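Local coordinates for protein hexokinase (Schistosoma mansoni, PDB 1BDG) that binds glucose and, like other hexokinases, uses ATP to phosphorylate hexoses to hexose 6-phosphates at the entry to glycolysis, at residues A[225-230]-A[243-248]; A[308-313]-A[356-361]. All coordinates share one frame; numbering follows the deposited sequence.

Interaction 1: A[225-230]-A[243-248]; sequences AYIEDS and EVVINT
Ile-246 is the bump that fills the hollow between Tyr-226 and Glu-228 on the neighbouring antiparallel strand. Its CB lies 4.0 Å from Tyr-226 CE1, the two side chains running alongside each other, while CG1, held anti to its own carbonyl carbon (chi1 -73°), reaches 3.8 Å to Glu-228 CB. Beyond the tyrosine, Thr-248 presents CG2 to the ring edge, 3.7 Å from CE1. Leu-41 of helix 23-41 and the C-terminal end of helix 357-389 close over this face. On the other face the same strand again supplies the bump: Val-245 spreads its two branches toward Ala-225 and Ile-227, CG1 4.1 Å from Ala-225 CB and CG2 more loosely toward Ile-227 CG1, and helix 197-206 packs on top. Ile-227 turns its CG2 to the end of Glu-243, 3.5 Å from CD, and that carboxylate pairs with Arg-391. Paired backbone hydrogen bonds, Tyr-226 with Ile-246 and Glu-228 with Val-244, stitch the strands together within the antiparallel part of the sheet in the actin-like ATPase fold of the large subdomain. Tyr-226 OH gives a hydrogen bond to Glu-228 OE1 (2.7 Å), on that oxygen's anti lone pair, and Arg-388 pairs with the same oxygen. The buried carboxylate is thus probably kept ionised, its charge answered by the arginine and its two oxygens held by the phenol and by the amide of Asp-229 (N to Glu-228 OE2, 2.9 Å).

Interaction 2: A[308-313]-A[356-361]; sequences LFRGDL and EPIDNR
Arg-310 brings the end of its guanidinium to a single oxygen of Asp-359: NH1 and NH2 each hydrogen-bond to OD2, at 3.0 Å, from the syn side of the carboxylate. The two flat groups are far from coplanar, their planes 42° apart, and because both nitrogens converge on one oxygen, which also lies somewhat off the guanidinium plane, each bond is bent (137°). Kinks at chi2 and chi3 fold the arginine chain back to make this reach. Glu-356 lies over one guanidinium face instead, its CD 3.3 Å from Arg-310 NH1; from there OE1 can pair with the arginine electrostatically but lies too far off its plane to take an N-H. Helix 357-389 begins here, with Glu-356 as N-cap and Asp-359 as the third residue of the first turn. Glu-356 N donates to Asp-359 OD2 (2.9 Å), the N3-side-chain half of a capping box, so this one oxygen takes three N-H groups. The second oxygen, OD1, accepts from Phe-309 N at 3.1 Å, the amide coming down on it from over the flat of the carboxylate. The phenylalanine ring stands steeply to that plane, 67° away, and meets it obliquely, CD1 3.5 Å from Asp-359 CG. Leu-308 runs alongside the aspartate, head to tail, its CD2 3.5 Å from Asp-359 CA. Behind the loop, Val-303 of helix 288-304 backs both Leu-308 and Phe-309, while Leu-346 of helix 340-349 touches Phe-309 and Asp-359.

In the fold
Helix 357-389 joins the two contacts. Its N-terminal turn takes part in interaction 2, and about eight turns later Ile-385, Arg-388 and Ile-389 pack on Tyr-226 of interaction 1. The contacts themselves never touch: their centres are 48 Å apart, their nearest atoms about 34 Å, on opposite sides of the chain's centre. Interaction 1 lies nearer the sugar, at its Thr-248 end. The Thr-248 side chain lies about 8 Å from the bound glucose, and its hydroxyl is hydrogen-bonded to the carbonyl of Val-224 and to Asn-223, a substrate-binding residue, with Glu-249 next in sequence. Interaction 2 is remote, although the Phe-309 side chain is about 11 Å from that of Tyr-327, a probable ATP-site residue.

Interaction 1: A[225-230]-A[243-248]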
loop_
_atom_site.group_PDB
_atom_site.type_symbol
_atom_site.label_atom_id
_atom_site.label_comp_id
_atom_site.label_asym_id
_atom_site.label_seq_id
_atom_site.Cartn_x
_atom_site.Cartn_y
_atom_site.Cartn_z
ATOM N N ALA A 225 -5.431 -8.253 -1.480
ATOM C CA ALA A 225 -5.342 -9.496 -2.211
ATOM C C ALA A 225 -6.276 -10.395 -1.442
ATOM O O ALA A 225 -6.393 -10.251 -0.226
ATOM C CB ALA A 225 -3.942 -10.023 -2.154
ATOM N N TYR A 226 -6.964 -11.298 -2.127
ATOM C CA TYR A 226 -7.900 -12.190 -1.454
ATOM C C TYR A 226 -7.985 -13.559 -2.149
ATOM O O TYR A 226 -7.562 -13.699 -3.295
ATOM C CB TYR A 226 -9.281 -11.509 -1.365
ATOM C CG TYR A 226 -10.016 -11.425 -2.677
ATOM C CD1 TYR A 226 -9.716 -10.439 -3.603
ATOM C CD2 TYR A 226 -10.973 -12.382 -3.022
ATOM C CE1 TYR A 226 -10.348 -10.417 -4.858
ATOM C CE2 TYR A 226 -11.606 -12.370 -4.257
ATOM C CZ TYR A 226 -11.291 -11.394 -5.174
ATOM O OH TYR A 226 -11.896 -11.399 -6.412
ATOM N N ILE A 227 -8.487 -14.581 -1.457
ATOM C CA ILE A 227 -8.610 -15.895 -2.096
ATOM C C ILE A 227 -9.890 -15.919 -2.928
ATOM O O ILE A 227 -10.954 -15.554 -2.433
ATOM C CB ILE A 227 -8.615 -17.072 -1.094
ATOM C CG1 ILE A 227 -7.442 -16.959 -0.113
ATOM C CG2 ILE A 227 -8.402 -18.376 -1.862
ATOM C CD1 ILE A 227 -7.444 -18.009 0.992
ATOM N N GLU A 228 -9.777 -16.349 -4.183
ATOM C CA GLU A 228 -10.910 -16.394 -5.107
ATOM C C GLU A 228 -11.131 -17.755 -5.754
ATOM O O GLU A 228 -10.283 -18.632 -5.717
ATOM C CB GLU A 228 -10.714 -15.331 -6.205
ATOM C CG GLU A 228 -11.650 -15.404 -7.424
ATOM C CD GLU A 228 -13.045 -14.906 -7.145
ATOM O OE1 GLU A 228 -13.183 -13.687 -6.957
ATOM O OE2 GLU A 228 -14.001 -15.717 -7.119
ATOM N N ASP A 229 -12.316 -17.910 -6.320
ATOM C CA ASP A 229 -12.781 -19.093 -7.027
ATOM C C ASP A 229 -12.069 -19.071 -8.398
ATOM O O ASP A 229 -12.346 -18.228 -9.247
ATOM C CB ASP A 229 -14.296 -18.905 -7.188
ATOM C CG ASP A 229 -15.023 -20.144 -7.633
ATOM O OD1 ASP A 229 -14.764 -20.647 -8.740
ATOM O OD2 ASP A 229 -15.927 -20.571 -6.891
ATOM N N SER A 230 -11.171 -20.006 -8.642
ATOM C CA SER A 230 -10.460 -20.025 -9.916
ATOM C C SER A 230 -11.333 -20.401 -11.109
ATOM O O SER A 230 -10.806 -20.776 -12.162
ATOM C CB SER A 230 -9.260 -20.967 -9.851
ATOM O OG SER A 230 -9.709 -22.300 -9.694
ATOM N N GLU A 243 -8.965 -22.689 -6.102
ATOM C CA GLU A 243 -8.704 -21.260 -5.866
ATOM C C GLU A 243 -7.341 -20.685 -6.260
ATOM O O GLU A 243 -6.378 -21.415 -6.555
ATOM C CB GLU A 243 -8.938 -20.953 -4.384
ATOM C CG GLU A 243 -10.186 -21.583 -3.792
ATOM C CD GLU A 243 -10.369 -21.243 -2.335
ATOM O OE1 GLU A 243 -9.471 -21.572 -1.539
ATOM O OE2 GLU A 243 -11.413 -20.649 -1.991
ATOM N N VAL A 244 -7.279 -19.356 -6.208
ATOM C CA VAL A 244 -6.081 -18.574 -6.523
ATOM C C VAL A 244 -6.132 -17.228 -5.795
ATOM O O VAL A 244 -7.196 -16.623 -5.643
ATOM C CB VAL A 244 -5.943 -18.297 -8.036
ATOM C CG1 VAL A 244 -7.002 -17.288 -8.496
ATOM C CG2 VAL A 244 -4.540 -17.806 -8.360
ATOM N N VAL A 245 -4.988 -16.790 -5.296
ATOM C CA VAL A 245 -4.939 -15.525 -4.606
ATOM C C VAL A 245 -4.920 -14.476 -5.692
ATOM O O VAL A 245 -4.089 -14.538 -6.589
ATOM C CB VAL A 245 -3.686 -15.413 -3.686
ATOM C CG1 VAL A 245 -3.628 -14.046 -3.025
ATOM C CG2 VAL A 245 -3.734 -16.485 -2.608
ATOM N N ILE A 246 -5.894 -13.576 -5.666
ATOM C CA ILE A 246 -5.977 -12.509 -6.653
ATOM C C ILE A 246 -5.346 -11.228 -6.134
ATOM O O ILE A 246 -5.578 -10.846 -4.993
ATOM C CB ILE A 246 -7.451 -12.201 -7.026
ATOM C CG1 ILE A 246 -8.027 -13.314 -7.907
ATOM C CG2 ILE A 246 -7.547 -10.879 -7.777
ATOM C CD1 ILE A 246 -7.581 -13.255 -9.339
ATOM N N ASN A 247 -4.527 -10.589 -6.960
ATOM C CA ASN A 247 -3.906 -9.320 -6.605
ATOM C C ASN A 247 -4.792 -8.275 -7.294
ATOM O O ASN A 247 -4.694 -8.032 -8.506
ATOM C CB ASN A 247 -2.473 -9.257 -7.125
ATOM C CG ASN A 247 -1.822 -7.906 -6.897
ATOM O OD1 ASN A 247 -2.312 -7.073 -6.144
ATOM N ND2 ASN A 247 -0.700 -7.692 -7.547
ATOM N N THR A 248 -5.696 -7.695 -6.511
ATOM C CA THR A 248 -6.657 -6.723 -7.004
ATOM C C THR A 248 -5.997 -5.541 -7.661
ATOM O O THR A 248 -6.347 -5.182 -8.776
ATOM C CB THR A 248 -7.567 -6.238 -5.870
ATOM O OG1 THR A 248 -6.795 -5.474 -4.938
ATOM C CG2 THR A 248 -8.180 -7.430 -5.156
#

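Interaction 2: A[308-313]-A[356-361]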
loop_
_atom_site.group_PDB
_atom_site.type_symbol
_atom_site.label_atom_id
_atom_site.label_comp_id
_atom_site.label_asym_id
_atom_site.label_seq_id
_atom_site.Cartn_x
_atom_site.Cartn_y
_atom_site.Cartn_z
ATOM N N LEU A 308 -4.727 31.480 5.879
ATOM C CA LEU A 308 -3.664 30.918 6.717
ATOM C C LEU A 308 -2.406 31.786 6.649
ATOM O O LEU A 308 -2.136 32.441 5.654
ATOM C CB LEU A 308 -3.273 29.496 6.279
ATOM C CG LEU A 308 -3.779 28.214 6.959
ATOM C CD1 LEU A 308 -2.794 27.089 6.690
ATOM C CD2 LEU A 308 -3.918 28.396 8.443
ATOM N N PHE A 309 -1.633 31.768 7.723
ATOM C CA PHE A 309 -0.377 32.516 7.827
ATOM C C PHE A 309 -0.407 33.921 7.198
ATOM O O PHE A 309 0.573 34.368 6.608
ATOM C CB PHE A 309 0.771 31.691 7.222
ATOM C CG PHE A 309 0.747 30.222 7.603
ATOM C CD1 PHE A 309 0.337 29.812 8.868
ATOM C CD2 PHE A 309 1.151 29.247 6.684
ATOM C CE1 PHE A 309 0.329 28.462 9.211
ATOM C CE2 PHE A 309 1.144 27.895 7.025
ATOM C CZ PHE A 309 0.732 27.506 8.290
ATOM N N ARG A 310 -1.535 34.611 7.341
ATOM C CA ARG A 310 -1.703 35.958 6.791
ATOM C C ARG A 310 -1.308 36.060 5.327
ATOM O O ARG A 310 -0.943 37.138 4.855
ATOM C CB ARG A 310 -0.920 36.992 7.615
ATOM C CG ARG A 310 -1.713 37.599 8.742
ATOM C CD ARG A 310 -2.180 36.506 9.672
ATOM N NE ARG A 310 -1.048 35.734 10.184
ATOM C CZ ARG A 310 -1.164 34.602 10.868
ATOM N NH1 ARG A 310 -2.365 34.100 11.118
ATOM N NH2 ARG A 310 -0.078 33.974 11.300
ATOM N N GLY A 311 -1.395 34.941 4.614
ATOM C CA GLY A 311 -1.048 34.921 3.202
ATOM C C GLY A 311 0.401 34.587 2.889
ATOM O O GLY A 311 0.778 34.547 1.724
ATOM N N ASP A 312 1.229 34.389 3.911
ATOM C CA ASP A 312 2.628 34.044 3.701
ATOM C C ASP A 312 2.814 32.543 3.689
ATOM O O ASP A 312 2.356 31.831 4.600
ATOM C CB ASP A 312 3.510 34.614 4.810
ATOM C CG ASP A 312 3.548 36.116 4.809
ATOM O OD1 ASP A 312 3.357 36.717 3.734
ATOM O OD2 ASP A 312 3.766 36.706 5.892
ATOM N N LEU A 313 3.577 32.078 2.709
ATOM C CA LEU A 313 3.869 30.663 2.542
ATOM C C LEU A 313 5.355 30.513 2.882
ATOM O O LEU A 313 6.171 31.301 2.416
ATOM C CB LEU A 313 3.588 30.272 1.078
ATOM C CG LEU A 313 3.779 28.854 0.523
ATOM C CD1 LEU A 313 2.728 27.938 1.080
ATOM C CD2 LEU A 313 3.676 28.893 -0.995
ATOM N N GLU A 356 -0.217 31.346 14.400
ATOM C CA GLU A 356 -1.324 31.720 15.283
ATOM C C GLU A 356 -2.293 30.582 15.602
ATOM O O GLU A 356 -2.437 29.627 14.837
ATOM C CB GLU A 356 -2.161 32.835 14.651
ATOM C CG GLU A 356 -1.423 34.096 14.309
ATOM C CD GLU A 356 -2.349 35.287 14.232
ATOM O OE1 GLU A 356 -3.576 35.091 14.084
ATOM O OE2 GLU A 356 -1.856 36.427 14.340
ATOM N N PRO A 357 -3.009 30.695 16.724
ATOM C CA PRO A 357 -3.984 29.690 17.143
ATOM C C PRO A 357 -4.939 29.300 16.005
ATOM O O PRO A 357 -5.218 28.117 15.808
ATOM C CB PRO A 357 -4.705 30.392 18.294
ATOM C CG PRO A 357 -3.558 31.069 18.983
ATOM C CD PRO A 357 -2.759 31.652 17.825
ATOM N N ILE A 358 -5.424 30.272 15.240
ATOM C CA ILE A 358 -6.318 29.923 14.137
ATOM C C ILE A 358 -5.616 28.998 13.154
ATOM O O ILE A 358 -6.208 28.044 12.668
ATOM C CB ILE A 358 -6.784 31.118 13.312
ATOM C CG1 ILE A 358 -6.185 32.412 13.837
ATOM C CG2 ILE A 358 -8.298 31.116 13.201
ATOM C CD1 ILE A 358 -6.032 33.461 12.742
ATOM N N ASP A 359 -4.343 29.276 12.879
ATOM C CA ASP A 359 -3.593 28.477 11.925
ATOM C C ASP A 359 -3.499 27.036 12.388
ATOM O O ASP A 359 -3.696 26.100 11.598
ATOM C CB ASP A 359 -2.196 29.055 11.713
ATOM C CG ASP A 359 -2.220 30.484 11.213
ATOM O OD1 ASP A 359 -3.021 30.813 10.312
ATOM O OD2 ASP A 359 -1.416 31.275 11.727
ATOM N N ASN A 360 -3.205 26.873 13.676
ATOM C CA ASN A 360 -3.087 25.554 14.279
ATOM C C ASN A 360 -4.432 24.847 14.195
ATOM O O ASN A 360 -4.514 23.701 13.728
ATOM C CB ASN A 360 -2.652 25.683 15.735
ATOM C CG ASN A 360 -1.212 26.124 15.881
ATOM O OD1 ASN A 360 -0.803 26.591 16.946
ATOM N ND2 ASN A 360 -0.417 25.930 14.837
ATOM N N ARG A 361 -5.485 25.537 14.622
ATOM C CA ARG A 361 -6.835 24.979 14.584
ATOM C C ARG A 361 -7.235 24.587 13.151
ATOM O O ARG A 361 -7.668 23.460 12.903
ATOM C CB ARG A 361 -7.841 25.966 15.178
ATOM C CG ARG A 361 -9.260 25.483 15.039
ATOM C CD ARG A 361 -10.181 26.051 16.081
ATOM N NE ARG A 361 -11.367 26.662 15.494
ATOM C CZ ARG A 361 -12.401 27.100 16.203
ATOM N NH1 ARG A 361 -12.390 26.974 17.534
ATOM N NH2 ARG A 361 -13.421 27.700 15.596
#